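Side-chain contact in hypothetical protein yfcE (Escherichia coli, PDB 1SU1), which is of unknown function but belongs to the calcineurin-like phosphoesterase superfamily and carries a pair of zinc ions: residues D61-G66 / E101-L106. Numbering follows the deposited sequence.
With ZN (zinc ion), chain E.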
loop_
_atom_site.group_PDB
_atom_site.type_symbol
_atom_site.label_atom_id
_atom_site.label_comp_id
_atom_site.label_asym_id
_atom_site.label_seq_id
_atom_site.Cartn_x
_atom_site.Cartn_y
_atom_site.Cartn_z
ATOM N N ASP A 61 -12.832 -3.403 -10.397
ATOM C CA ASP A 61 -14.065 -3.750 -9.685
ATOM C C ASP A 61 -14.682 -4.942 -10.413
ATOM O O ASP A 61 -15.730 -4.847 -11.076
ATOM C CB ASP A 61 -14.993 -2.533 -9.611
ATOM C CG ASP A 61 -14.468 -1.466 -8.648
ATOM O OD1 ASP A 61 -13.243 -1.471 -8.394
ATOM O OD2 ASP A 61 -15.253 -0.625 -8.164
ATOM N N VAL A 62 -13.965 -6.053 -10.267
ATOM C CA VAL A 62 -14.251 -7.322 -10.894
ATOM C C VAL A 62 -15.321 -8.224 -10.261
ATOM O O VAL A 62 -16.330 -8.515 -10.903
ATOM C CB VAL A 62 -12.923 -8.100 -11.023
ATOM C CG1 VAL A 62 -13.099 -9.327 -11.893
ATOM C CG2 VAL A 62 -11.845 -7.177 -11.599
ATOM N N LEU A 63 -15.112 -8.657 -9.018
ATOM C CA LEU A 63 -16.046 -9.572 -8.362
ATOM C C LEU A 63 -17.000 -9.040 -7.302
ATOM O O LEU A 63 -18.141 -9.505 -7.194
ATOM C CB LEU A 63 -15.265 -10.732 -7.756
ATOM C CG LEU A 63 -14.263 -11.400 -8.696
ATOM C CD1 LEU A 63 -13.458 -12.435 -7.932
ATOM C CD2 LEU A 63 -15.010 -12.046 -9.867
ATOM N N ASN A 64 -16.544 -8.080 -6.505
ATOM C CA ASN A 64 -17.373 -7.527 -5.436
ATOM C C ASN A 64 -18.414 -6.533 -5.961
ATOM O O ASN A 64 -18.106 -5.662 -6.782
ATOM C CB ASN A 64 -16.445 -6.895 -4.380
ATOM C CG ASN A 64 -17.175 -6.066 -3.349
ATOM O OD1 ASN A 64 -18.228 -6.446 -2.834
ATOM N ND2 ASN A 64 -16.594 -4.923 -3.020
ATOM N N HIS A 65 -19.654 -6.681 -5.500
ATOM C CA HIS A 65 -20.727 -5.792 -5.929
ATOM C C HIS A 65 -20.525 -4.372 -5.412
ATOM O O HIS A 65 -20.960 -3.405 -6.042
ATOM C CB HIS A 65 -22.088 -6.331 -5.458
ATOM C CG HIS A 65 -22.240 -6.399 -3.970
ATOM N ND1 HIS A 65 -22.810 -5.384 -3.231
ATOM C CD2 HIS A 65 -21.896 -7.361 -3.079
ATOM C CE1 HIS A 65 -22.814 -5.717 -1.953
ATOM N NE2 HIS A 65 -22.265 -6.912 -1.831
ATOM N N GLY A 66 -19.849 -4.253 -4.273
ATOM C CA GLY A 66 -19.625 -2.948 -3.686
ATOM C C GLY A 66 -20.650 -2.724 -2.592
ATOM O O GLY A 66 -21.847 -2.815 -2.850
ATOM N N GLU A 101 -7.580 -8.612 -2.055
ATOM C CA GLU A 101 -6.607 -9.658 -2.346
ATOM C C GLU A 101 -7.206 -11.059 -2.517
ATOM O O GLU A 101 -6.596 -11.923 -3.146
ATOM C CB GLU A 101 -5.462 -9.649 -1.301
ATOM C CG GLU A 101 -5.866 -9.564 0.157
ATOM C CD GLU A 101 -4.891 -8.708 1.004
ATOM O OE1 GLU A 101 -3.673 -8.697 0.726
ATOM O OE2 GLU A 101 -5.353 -8.057 1.959
ATOM N N VAL A 102 -8.390 -11.302 -1.960
ATOM C CA VAL A 102 -9.013 -12.612 -2.148
ATOM C C VAL A 102 -9.336 -12.725 -3.647
ATOM O O VAL A 102 -9.261 -13.804 -4.229
ATOM C CB VAL A 102 -10.323 -12.773 -1.324
ATOM C CG1 VAL A 102 -11.368 -11.767 -1.786
ATOM C CG2 VAL A 102 -10.846 -14.200 -1.462
ATOM N N ASP A 103 -9.651 -11.589 -4.266
ATOM C CA ASP A 103 -9.960 -11.559 -5.692
ATOM C C ASP A 103 -8.707 -11.874 -6.490
ATOM O O ASP A 103 -8.770 -12.563 -7.520
ATOM C CB ASP A 103 -10.500 -10.188 -6.110
ATOM C CG ASP A 103 -11.787 -9.830 -5.390
ATOM O OD1 ASP A 103 -12.578 -10.762 -5.088
ATOM O OD2 ASP A 103 -12.016 -8.622 -5.129
ATOM N N GLN A 104 -7.565 -11.377 -6.015
ATOM C CA GLN A 104 -6.313 -11.635 -6.710
ATOM C C GLN A 104 -5.935 -13.096 -6.582
ATOM O O GLN A 104 -5.371 -13.663 -7.513
ATOM C CB GLN A 104 -5.173 -10.760 -6.161
ATOM C CG GLN A 104 -3.811 -11.112 -6.746
ATOM C CD GLN A 104 -3.754 -10.911 -8.264
ATOM O OE1 GLN A 104 -3.427 -9.821 -8.748
ATOM N NE2 GLN A 104 -4.089 -11.965 -9.020
ATOM N N MET A 105 -6.223 -13.710 -5.433
ATOM C CA MET A 105 -5.874 -15.122 -5.267
ATOM C C MET A 105 -6.777 -16.038 -6.124
ATOM O O MET A 105 -6.392 -17.179 -6.408
ATOM C CB MET A 105 -5.935 -15.541 -3.792
ATOM C CG MET A 105 -5.082 -16.743 -3.427
ATOM S SD MET A 105 -5.840 -17.811 -2.180
ATOM C CE MET A 105 -4.904 -19.320 -2.412
ATOM N N LEU A 106 -7.937 -15.532 -6.534
ATOM C CA LEU A 106 -8.855 -16.316 -7.363
ATOM C C LEU A 106 -8.573 -16.156 -8.857
ATOM O O LEU A 106 -8.562 -17.139 -9.596
ATOM C CB LEU A 106 -10.306 -15.918 -7.072
ATOM C CG LEU A 106 -10.889 -16.377 -5.734
ATOM C CD1 LEU A 106 -12.343 -15.943 -5.625
ATOM C CD2 LEU A 106 -10.785 -17.887 -5.622
HETATM ZN ZN ZN E . -15.141 1.707 -8.420
HETATM O O HOH W 1 -13.598 -7.392 -6.945
#
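In the metal-binding loop that follows strand 55-58 of this calcineurin-like phosphoesterase fold, Leu63 lies against Asp103 of the short helix 101-106. Their side chains run past one another in opposite directions, and CD1 of Leu63 comes within 3.4 Å of Asp103 OD1. With CG of Leu63 beside the backbone N (chi1 -49°) and CD1 extended away from CA (chi2 174°), the CD1 branch reaches the helix, where it also meets Leu106 CD1 at 4.3 Å. Val80 and Val81 of helix 77-85 also touch Leu63, so the leucine packs between two helices.

No direct hydrogen bond joins the segments, but a water bridges them. It accepts from Leu63 N at 2.9 Å and donates to Asp103 OD2 at 2.7 Å. That same OD2 takes a hydrogen bond from Ser100 N, just before the helix, so one carboxylate oxygen is held at the start of the helix and linked through the water to the loop. Pro67 of the second subunit packs on both Asp103 and Leu106.

Further along, Asn64 OD1 accepts from Gly66 N at 3.1 Å, with the donor well above the carbonyl plane, forming an Asx turn. At the other end, Asp61 OD2 binds a zinc ion at 2.4 Å, together with Asn97, His129 and His151. A metal-ligand aspartate in the loop after a beta strand, contributing to a two-metal centre, is characteristic of the calcineurin-like phosphoesterase fold.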